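Local coordinates for protein alginate lyase (Chitinophaga sp. MD30, PDB 6KCW) that cleaves alginate as a bacterial lyase of polysaccharide lyase family 36, at residues V128-Y133 against I183-T188; D145-S150 against T193-T198; T213-S218 against V226-Y231. All blocks are in the same frame, centred on the assembly; numbering follows the deposited sequence.

Interaction 1 of 3, residues V128-Y133 against I183-T188; sequences VFFQPY and IIINGT. With PO4 (phosphate ion), chain B.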
loop_
_atom_site.group_PDB
_atom_site.type_symbol
_atom_site.label_atom_id
_atom_site.label_comp_id
_atom_site.label_asym_id
_atom_site.label_seq_id
_atom_site.Cartn_x
_atom_site.Cartn_y
_atom_site.Cartn_z
ATOM N N VAL A 128 -16.382 -3.886 7.939
ATOM C CA VAL A 128 -15.014 -3.379 7.840
ATOM C C VAL A 128 -14.152 -4.441 7.171
ATOM O O VAL A 128 -14.068 -5.571 7.662
ATOM C CB VAL A 128 -14.431 -3.010 9.217
ATOM C CG1 VAL A 128 -12.970 -2.605 9.074
ATOM C CG2 VAL A 128 -15.247 -1.892 9.854
ATOM N N PHE A 129 -13.477 -4.074 6.081
ATOM C CA PHE A 129 -12.733 -5.059 5.307
ATOM C C PHE A 129 -11.476 -4.438 4.710
ATOM O O PHE A 129 -11.235 -3.236 4.813
ATOM C CB PHE A 129 -13.607 -5.666 4.192
ATOM C CG PHE A 129 -14.435 -4.651 3.446
ATOM C CD1 PHE A 129 -13.906 -3.961 2.365
ATOM C CD2 PHE A 129 -15.742 -4.389 3.828
ATOM C CE1 PHE A 129 -14.657 -3.019 1.683
ATOM C CE2 PHE A 129 -16.508 -3.450 3.153
ATOM C CZ PHE A 129 -15.964 -2.759 2.078
ATOM N N PHE A 130 -10.664 -5.298 4.101
ATOM C CA PHE A 130 -9.641 -4.887 3.155
ATOM C C PHE A 130 -10.275 -4.718 1.773
ATOM O O PHE A 130 -11.337 -5.271 1.481
ATOM C CB PHE A 130 -8.503 -5.920 3.104
ATOM C CG PHE A 130 -7.600 -5.903 4.311
ATOM C CD1 PHE A 130 -6.840 -4.779 4.610
ATOM C CD2 PHE A 130 -7.496 -7.012 5.133
ATOM C CE1 PHE A 130 -6.005 -4.745 5.705
ATOM C CE2 PHE A 130 -6.648 -6.992 6.240
ATOM C CZ PHE A 130 -5.903 -5.841 6.525
ATOM N N GLN A 131 -9.627 -3.919 0.922
ATOM C CA GLN A 131 -10.144 -3.749 -0.428
ATOM C C GLN A 131 -9.007 -3.275 -1.307
ATOM O O GLN A 131 -8.225 -2.414 -0.879
ATOM C CB GLN A 131 -11.315 -2.750 -0.487
ATOM C CG GLN A 131 -10.924 -1.256 -0.373
ATOM C CD GLN A 131 -12.115 -0.288 -0.448
ATOM O OE1 GLN A 131 -13.277 -0.697 -0.359
ATOM N NE2 GLN A 131 -11.822 1.002 -0.619
ATOM N N PRO A 132 -8.863 -3.809 -2.512
ATOM C CA PRO A 132 -7.934 -3.207 -3.469
ATOM C C PRO A 132 -8.291 -1.745 -3.688
ATOM O O PRO A 132 -9.424 -1.312 -3.464
ATOM C CB PRO A 132 -8.146 -4.022 -4.753
ATOM C CG PRO A 132 -8.919 -5.250 -4.331
ATOM C CD PRO A 132 -9.683 -4.878 -3.104
ATOM N N TYR A 133 -7.300 -0.981 -4.137
ATOM C CA TYR A 133 -7.487 0.447 -4.393
ATOM C C TYR A 133 -6.528 0.816 -5.526
ATOM O O TYR A 133 -5.398 1.242 -5.285
ATOM C CB TYR A 133 -7.242 1.277 -3.141
ATOM C CG TYR A 133 -7.854 2.647 -3.239
ATOM C CD1 TYR A 133 -9.232 2.808 -3.164
ATOM C CD2 TYR A 133 -7.069 3.773 -3.433
ATOM C CE1 TYR A 133 -9.812 4.041 -3.267
ATOM C CE2 TYR A 133 -7.644 5.020 -3.536
ATOM C CZ TYR A 133 -9.018 5.148 -3.448
ATOM O OH TYR A 133 -9.606 6.385 -3.559
ATOM N N ILE A 183 -3.809 -9.196 -5.424
ATOM C CA ILE A 183 -3.685 -9.125 -3.969
ATOM C C ILE A 183 -4.146 -10.442 -3.359
ATOM O O ILE A 183 -5.271 -10.886 -3.610
ATOM C CB ILE A 183 -4.510 -7.971 -3.376
ATOM C CG1 ILE A 183 -4.004 -6.620 -3.893
ATOM C CG2 ILE A 183 -4.463 -8.030 -1.841
ATOM C CD1 ILE A 183 -4.910 -5.486 -3.555
ATOM N N ILE A 184 -3.295 -11.047 -2.531
ATOM C CA ILE A 184 -3.590 -12.312 -1.857
ATOM C C ILE A 184 -3.439 -12.088 -0.357
ATOM O O ILE A 184 -2.379 -11.645 0.102
ATOM C CB ILE A 184 -2.662 -13.450 -2.328
ATOM C CG1 ILE A 184 -2.531 -13.471 -3.855
ATOM C CG2 ILE A 184 -3.174 -14.802 -1.828
ATOM C CD1 ILE A 184 -3.765 -13.986 -4.584
ATOM N N ILE A 185 -4.493 -12.380 0.401
ATOM C CA ILE A 185 -4.508 -12.160 1.843
ATOM C C ILE A 185 -4.813 -13.489 2.519
ATOM O O ILE A 185 -5.856 -14.102 2.252
ATOM C CB ILE A 185 -5.525 -11.080 2.253
ATOM C CG1 ILE A 185 -5.202 -9.754 1.567
ATOM C CG2 ILE A 185 -5.543 -10.879 3.767
ATOM C CD1 ILE A 185 -6.205 -8.679 1.882
ATOM N N ASN A 186 -3.910 -13.928 3.400
ATOM C CA ASN A 186 -4.033 -15.233 4.038
ATOM C C ASN A 186 -4.226 -16.330 2.993
ATOM O O ASN A 186 -5.095 -17.188 3.132
ATOM C CB ASN A 186 -5.185 -15.261 5.046
ATOM C CG ASN A 186 -4.884 -14.499 6.307
ATOM O OD1 ASN A 186 -3.753 -14.084 6.539
ATOM N ND2 ASN A 186 -5.902 -14.328 7.149
ATOM N N GLY A 187 -3.451 -16.271 1.910
ATOM C CA GLY A 187 -3.557 -17.266 0.858
ATOM C C GLY A 187 -4.851 -17.259 0.067
ATOM O O GLY A 187 -5.007 -18.094 -0.837
ATOM N N THR A 188 -5.777 -16.350 0.367
ATOM C CA THR A 188 -7.055 -16.228 -0.334
ATOM C C THR A 188 -6.976 -15.098 -1.352
ATOM O O THR A 188 -6.526 -13.995 -1.021
ATOM C CB THR A 188 -8.191 -15.951 0.658
ATOM O OG1 THR A 188 -8.436 -17.120 1.459
ATOM C CG2 THR A 188 -9.474 -15.527 -0.079
HETATM P P PO4 B . -6.846 8.849 -3.101
HETATM O O1 PO4 B . -5.411 8.678 -2.674
HETATM O O2 PO4 B . -7.145 10.325 -3.251
HETATM O O3 PO4 B . -7.795 8.335 -2.041
HETATM O O4 PO4 B . -7.067 8.162 -4.457
#

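Interaction 2 of 3, residues D145-S150 against T193-T198; sequences DTFGKS and TAIRWT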
loop_
_atom_site.group_PDB
_atom_site.type_symbol
_atom_site.label_atom_id
_atom_site.label_comp_id
_atom_site.label_asym_id
_atom_site.label_seq_id
_atom_site.Cartn_x
_atom_site.Cartn_y
_atom_site.Cartn_z
ATOM N N ASP A 145 -10.046 2.456 -7.989
ATOM C CA ASP A 145 -10.871 1.340 -8.411
ATOM C C ASP A 145 -10.667 0.199 -7.421
ATOM O O ASP A 145 -9.530 -0.231 -7.196
ATOM C CB ASP A 145 -10.473 0.946 -9.837
ATOM C CG ASP A 145 -11.429 -0.022 -10.480
ATOM O OD1 ASP A 145 -12.354 -0.509 -9.797
ATOM O OD2 ASP A 145 -11.237 -0.312 -11.688
ATOM N N THR A 146 -11.752 -0.263 -6.794
ATOM C CA THR A 146 -11.673 -1.429 -5.921
ATOM C C THR A 146 -11.938 -2.731 -6.648
ATOM O O THR A 146 -11.756 -3.798 -6.047
ATOM C CB THR A 146 -12.674 -1.342 -4.764
ATOM O OG1 THR A 146 -14.011 -1.399 -5.289
ATOM C CG2 THR A 146 -12.463 -0.066 -3.941
ATOM N N PHE A 147 -12.389 -2.664 -7.903
ATOM C CA PHE A 147 -12.863 -3.817 -8.665
ATOM C C PHE A 147 -13.988 -4.546 -7.950
ATOM O O PHE A 147 -14.235 -5.727 -8.208
ATOM C CB PHE A 147 -11.713 -4.774 -8.988
ATOM C CG PHE A 147 -10.795 -4.254 -10.051
ATOM C CD1 PHE A 147 -9.780 -3.356 -9.737
ATOM C CD2 PHE A 147 -10.955 -4.642 -11.370
ATOM C CE1 PHE A 147 -8.935 -2.859 -10.720
ATOM C CE2 PHE A 147 -10.115 -4.151 -12.357
ATOM C CZ PHE A 147 -9.103 -3.252 -12.028
ATOM N N GLY A 148 -14.692 -3.842 -7.067
ATOM C CA GLY A 148 -15.732 -4.456 -6.275
ATOM C C GLY A 148 -15.275 -5.509 -5.288
ATOM O O GLY A 148 -16.108 -6.280 -4.813
ATOM N N LYS A 149 -13.986 -5.563 -4.944
ATOM C CA LYS A 149 -13.454 -6.695 -4.183
ATOM C C LYS A 149 -13.219 -6.333 -2.718
ATOM O O LYS A 149 -12.897 -5.191 -2.378
ATOM C CB LYS A 149 -12.146 -7.204 -4.798
ATOM C CG LYS A 149 -12.206 -7.425 -6.308
ATOM C CD LYS A 149 -13.254 -8.477 -6.649
ATOM C CE LYS A 149 -13.063 -9.058 -8.049
ATOM N NZ LYS A 149 -13.963 -10.229 -8.281
ATOM N N SER A 150 -13.371 -7.328 -1.846
ATOM C CA SER A 150 -13.134 -7.099 -0.429
ATOM C C SER A 150 -12.684 -8.383 0.246
ATOM O O SER A 150 -12.994 -9.487 -0.206
ATOM C CB SER A 150 -14.381 -6.549 0.273
ATOM O OG SER A 150 -15.420 -7.503 0.299
ATOM N N THR A 193 -6.613 -9.941 -11.404
ATOM C CA THR A 193 -7.191 -9.551 -12.680
ATOM C C THR A 193 -6.110 -9.121 -13.660
ATOM O O THR A 193 -5.087 -8.543 -13.275
ATOM C CB THR A 193 -8.182 -8.394 -12.538
ATOM O OG1 THR A 193 -8.641 -8.010 -13.845
ATOM C CG2 THR A 193 -7.504 -7.203 -11.905
ATOM N N ALA A 194 -6.356 -9.389 -14.938
ATOM C CA ALA A 194 -5.568 -8.730 -15.953
ATOM C C ALA A 194 -6.028 -7.280 -16.027
ATOM O O ALA A 194 -7.146 -6.943 -15.629
ATOM C CB ALA A 194 -5.703 -9.453 -17.293
ATOM N N ILE A 195 -5.148 -6.401 -16.502
ATOM C CA ILE A 195 -5.367 -4.969 -16.342
ATOM C C ILE A 195 -4.525 -4.230 -17.364
ATOM O O ILE A 195 -3.508 -4.735 -17.842
ATOM C CB ILE A 195 -5.020 -4.528 -14.897
ATOM C CG1 ILE A 195 -5.669 -3.192 -14.547
ATOM C CG2 ILE A 195 -3.523 -4.436 -14.721
ATOM C CD1 ILE A 195 -5.310 -2.690 -13.151
ATOM N N ARG A 196 -4.959 -3.022 -17.708
ATOM C CA ARG A 196 -4.174 -2.075 -18.482
ATOM C C ARG A 196 -3.760 -0.965 -17.530
ATOM O O ARG A 196 -4.623 -0.304 -16.942
ATOM C CB ARG A 196 -4.992 -1.552 -19.663
ATOM C CG ARG A 196 -4.359 -0.437 -20.494
ATOM C CD ARG A 196 -5.042 -0.337 -21.857
ATOM N NE ARG A 196 -6.476 -0.086 -21.736
ATOM C CZ ARG A 196 -7.261 0.307 -22.744
ATOM N NH1 ARG A 196 -6.761 0.498 -23.967
ATOM N NH2 ARG A 196 -8.553 0.526 -22.526
ATOM N N TRP A 197 -2.448 -0.805 -17.327
ATOM C CA TRP A 197 -1.931 0.250 -16.461
ATOM C C TRP A 197 -1.723 1.554 -17.209
ATOM O O TRP A 197 -2.069 2.625 -16.700
ATOM C CB TRP A 197 -0.593 -0.149 -15.833
ATOM C CG TRP A 197 -0.668 -1.322 -14.937
ATOM C CD1 TRP A 197 -0.254 -2.573 -15.217
ATOM C CD2 TRP A 197 -1.186 -1.351 -13.599
ATOM N NE1 TRP A 197 -0.482 -3.394 -14.144
ATOM C CE2 TRP A 197 -1.052 -2.667 -13.134
ATOM C CE3 TRP A 197 -1.747 -0.388 -12.753
ATOM C CZ2 TRP A 197 -1.461 -3.059 -11.856
ATOM C CZ3 TRP A 197 -2.155 -0.772 -11.494
ATOM C CH2 TRP A 197 -2.012 -2.101 -11.055
ATOM N N THR A 198 -1.143 1.471 -18.403
ATOM C CA THR A 198 -0.685 2.632 -19.144
ATOM C C THR A 198 -1.007 2.442 -20.620
ATOM O O THR A 198 -1.142 1.311 -21.106
ATOM C CB THR A 198 0.830 2.829 -18.962
ATOM O OG1 THR A 198 1.514 1.655 -19.409
ATOM C CG2 THR A 198 1.186 3.043 -17.494
#

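Interaction 3 of 3, residues T213-S218 against V226-Y231; sequences TFRGGS and VDSYIY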
loop_
_atom_site.group_PDB
_atom_site.type_symbol
_atom_site.label_atom_id
_atom_site.label_comp_id
_atom_site.label_asym_id
_atom_site.label_seq_id
_atom_site.Cartn_x
_atom_site.Cartn_y
_atom_site.Cartn_z
ATOM N N THR A 213 0.474 4.568 4.945
ATOM C CA THR A 213 -0.343 4.332 6.136
ATOM C C THR A 213 -0.959 5.667 6.523
ATOM O O THR A 213 -0.323 6.464 7.220
ATOM C CB THR A 213 0.469 3.772 7.288
ATOM O OG1 THR A 213 1.252 2.658 6.834
ATOM C CG2 THR A 213 -0.461 3.313 8.409
ATOM N N PHE A 214 -2.186 5.919 6.067
ATOM C CA PHE A 214 -2.855 7.172 6.388
ATOM C C PHE A 214 -4.361 7.003 6.246
ATOM O O PHE A 214 -4.848 6.109 5.547
ATOM C CB PHE A 214 -2.341 8.316 5.514
ATOM C CG PHE A 214 -2.702 8.202 4.051
ATOM C CD1 PHE A 214 -1.921 7.452 3.179
ATOM C CD2 PHE A 214 -3.802 8.897 3.538
ATOM C CE1 PHE A 214 -2.237 7.387 1.827
ATOM C CE2 PHE A 214 -4.130 8.828 2.196
ATOM C CZ PHE A 214 -3.347 8.073 1.336
ATOM N N ARG A 215 -5.090 7.863 6.952
ATOM C CA ARG A 215 -6.541 7.898 6.880
ATOM C C ARG A 215 -6.990 8.792 5.726
ATOM O O ARG A 215 -6.364 9.815 5.432
ATOM C CB ARG A 215 -7.143 8.401 8.192
ATOM C CG ARG A 215 -6.907 7.505 9.391
ATOM C CD ARG A 215 -7.826 7.892 10.540
ATOM N NE ARG A 215 -7.487 7.188 11.764
ATOM C CZ ARG A 215 -8.036 6.039 12.159
ATOM N NH1 ARG A 215 -8.976 5.446 11.429
ATOM N NH2 ARG A 215 -7.646 5.486 13.292
ATOM N N GLY A 216 -8.077 8.399 5.074
ATOM C CA GLY A 216 -8.591 9.141 3.944
ATOM C C GLY A 216 -8.386 8.418 2.628
ATOM O O GLY A 216 -7.617 7.466 2.564
ATOM N N GLY A 217 -9.078 8.845 1.576
ATOM C CA GLY A 217 -10.066 9.904 1.665
ATOM C C GLY A 217 -9.487 11.297 1.688
ATOM O O GLY A 217 -8.281 11.484 1.864
ATOM N N SER A 218 -10.363 12.284 1.531
ATOM C CA SER A 218 -9.936 13.664 1.411
ATOM C C SER A 218 -10.652 14.624 2.351
ATOM O O SER A 218 -10.163 15.743 2.537
ATOM C CB SER A 218 -10.118 14.144 -0.037
ATOM O OG SER A 218 -9.974 15.549 -0.115
ATOM N N VAL A 226 -8.933 9.594 18.010
ATOM C CA VAL A 226 -7.876 9.037 18.848
ATOM C C VAL A 226 -6.671 8.654 17.994
ATOM O O VAL A 226 -6.777 8.417 16.788
ATOM C CB VAL A 226 -8.343 7.803 19.656
ATOM C CG1 VAL A 226 -9.395 8.192 20.678
ATOM C CG2 VAL A 226 -8.861 6.715 18.720
ATOM N N ASP A 227 -5.510 8.590 18.650
ATOM C CA ASP A 227 -4.341 7.992 18.024
ATOM C C ASP A 227 -4.589 6.500 17.867
ATOM O O ASP A 227 -5.138 5.856 18.763
ATOM C CB ASP A 227 -3.081 8.234 18.863
ATOM C CG ASP A 227 -2.684 9.717 18.950
ATOM O OD1 ASP A 227 -3.091 10.514 18.084
ATOM O OD2 ASP A 227 -1.946 10.090 19.886
ATOM N N SER A 228 -4.214 5.953 16.710
ATOM C CA SER A 228 -4.363 4.530 16.432
ATOM C C SER A 228 -3.089 3.999 15.789
ATOM O O SER A 228 -2.280 4.758 15.247
ATOM C CB SER A 228 -5.568 4.250 15.533
ATOM O OG SER A 228 -6.754 4.150 16.299
ATOM N N TYR A 229 -2.918 2.678 15.851
ATOM C CA TYR A 229 -1.651 2.056 15.499
ATOM C C TYR A 229 -1.866 0.884 14.545
ATOM O O TYR A 229 -2.886 0.189 14.608
ATOM C CB TYR A 229 -0.911 1.604 16.772
ATOM C CG TYR A 229 -0.718 2.741 17.776
ATOM C CD1 TYR A 229 0.400 3.568 17.720
ATOM C CD2 TYR A 229 -1.670 2.991 18.762
ATOM C CE1 TYR A 229 0.574 4.606 18.632
ATOM C CE2 TYR A 229 -1.513 4.033 19.671
ATOM C CZ TYR A 229 -0.392 4.837 19.602
ATOM O OH TYR A 229 -0.244 5.863 20.510
ATOM N N ILE A 230 -0.906 0.699 13.640
ATOM C CA ILE A 230 -0.871 -0.426 12.716
ATOM C C ILE A 230 0.535 -1.013 12.761
ATOM O O ILE A 230 1.525 -0.274 12.826
ATOM C CB ILE A 230 -1.251 0.008 11.279
ATOM C CG1 ILE A 230 -2.682 0.555 11.238
ATOM C CG2 ILE A 230 -1.083 -1.140 10.287
ATOM C CD1 ILE A 230 -2.971 1.410 10.040
ATOM N N TYR A 231 0.632 -2.336 12.742
ATOM C CA TYR A 231 1.915 -3.013 12.855
ATOM C C TYR A 231 2.192 -3.834 11.603
ATOM O O TYR A 231 1.360 -4.646 11.189
ATOM C CB TYR A 231 1.936 -3.915 14.082
ATOM C CG TYR A 231 1.583 -3.238 15.393
ATOM C CD1 TYR A 231 0.257 -3.066 15.774
ATOM C CD2 TYR A 231 2.573 -2.801 16.260
ATOM C CE1 TYR A 231 -0.067 -2.471 16.981
ATOM C CE2 TYR A 231 2.256 -2.209 17.466
ATOM C CZ TYR A 231 0.938 -2.051 17.815
ATOM O OH TYR A 231 0.624 -1.460 19.005
HETATM O O HOH W 1 -5.885 7.892 14.356
#

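Interaction 1 of 3, residues V128-Y133 against I183-T188
Phe130 meets Ile185 and Pro132 meets Ile183, and each time the isoleucine's terminal methyl does the touching. Ile185 CD1 lies 3.8 Å from Phe130 CB and also reaches the near side of the ring, obliquely, at CG and CD2. Two residues on in the first strand and two back in the second, Ile183 CD1 is 3.7 Å from Pro132 CB. Both isoleucines hold CG1 anti to the carbonyl carbon (chi1 -63° in Ile183, -59° in Ile185) and run on extended to CD1, which meets its partner at a slant. The backbones stay well apart, with Phe130 CA and Ile185 CA 9.0 Å from each other, so the side chains span the gap, though Ile183 CD1 also nears Pro132 CA, and the contact is wholly apolar. Beyond Ile185 the chain reverses in a type I' turn to Thr188, closed by Thr188 N to Ile185 O at 2.9 Å. Tyr133 turns away, and its OH, also bonded by Gly144 N, donates at 3.2 Å to O4 of a phosphate, probably from the crystallisation liquor, that sits at the ring's edge and is held also by Lys91 and Arg117. Tyr163 meets the Phe130 ring edge-to-face, while Val190 packs on Pro132 and Ile185. Strand 128-135 is paired with strand 113-122 in one sheet and strand 179-185 lies between strands 162-170 and 188-195 in the other, so these residues join the facing layers of a concanavalin-like beta sandwich.

Interaction 2 of 3, residues D145-S150 against T193-T198
A type I' turn from Thr146 to Lys149, in the loop that follows strand 128-135, sets Phe147 against Thr193 and Ile195 of the 193-198 segment. Thr193 CG2 lies over one face of the phenyl ring, offset toward the rim and 4.0 Å from Phe147 CE2, a CH-pi-like approach with the two side chains at about a right angle. Ile195 CD1 arrives obliquely, 4.0 Å from Phe147 CZ. On the opposite face sits Asp145 OD2, also near the rim. With Thr193 OG1 anti to the backbone N (chi1 176°), CG2 is left to face the ring while the hydroxyl donates to Ala194 O at 2.6 Å. Lys149 N to Thr146 O at 3.1 Å closes the turn, braced by an Asx turn, Phe147 N to Asp145 OD1 at 2.9 Å, and an ST turn, Gly148 N to Thr146 OG1 at 3.1 Å. A serine in place of Thr193 lacks CG2, and without that methyl over its face the Phe147 ring would probably tilt more freely. His136 both bonds Asp145 OD2 and meets the Phe147 ring. The contact is thus divided by chemistry: polar bonds fix the loop backbone, and dispersion between one aromatic ring and two methyls ties it to the strand.

Interaction 3 of 3, residues T213-S218 against V226-Y231
The guanidinium of Arg215 meets Ser228 at its edge, close to its own plane, with Ser228 CB 3.3 Å from Arg215 NH2; water 1 also lies in that plane. This is where strands 206-215 and 228-241, from the two sheets of the beta sandwich, face each other, their touching parts 145° apart in direction. The water bridges the segments, accepting from Arg215 NE at 3.1 Å and donating to Val226 O at 2.6 Å. An extended chain from CG to NE carries the flat group this far. Arg215 NH2 and Ser228 OG are also close, but the angle is poor for a hydrogen bond; the firmer partners of these side chains are on Asp85, whose carbonyl O takes Arg215 NH1 and whose backbone N gives to Ser228 OG. The buried guanidinium is thus met by the carbonyl of Asp85 and by water 1, and Trp120 packs against Arg215 and Ile230. Two residues earlier in strand 206-215 the contact turns apolar. Thr213 points its methyl across, with CG2 anti to the backbone N (chi1 -50° for OG1), while OG1 bonds the hydroxyl of Tyr232. Thr213 CG2 and Ile230 CD1 meet tip to tip at 3.5 Å.

All three contacts bridge parts of one beta sandwich, but only interactions 1 and 2 touch: Pro132 CD lies 3.3 Å from Lys149 O, and Phe129 CD1 3.4 Å from Ser150 CB, so the loop of interaction 2 rests on the strand of interaction 1. Strands 179-185 and 188-195, which are neighbours in one sheet, supply their second segments. Interaction 3 stands apart, its centre about 18 Å from that of interaction 1 and about 24 Å from that of interaction 2. Lys91 still relates it to interaction 1, bonding Gly216 O as well as the phosphate beside Tyr133. The calcium ion is about 14 Å from the side chain of Ile230.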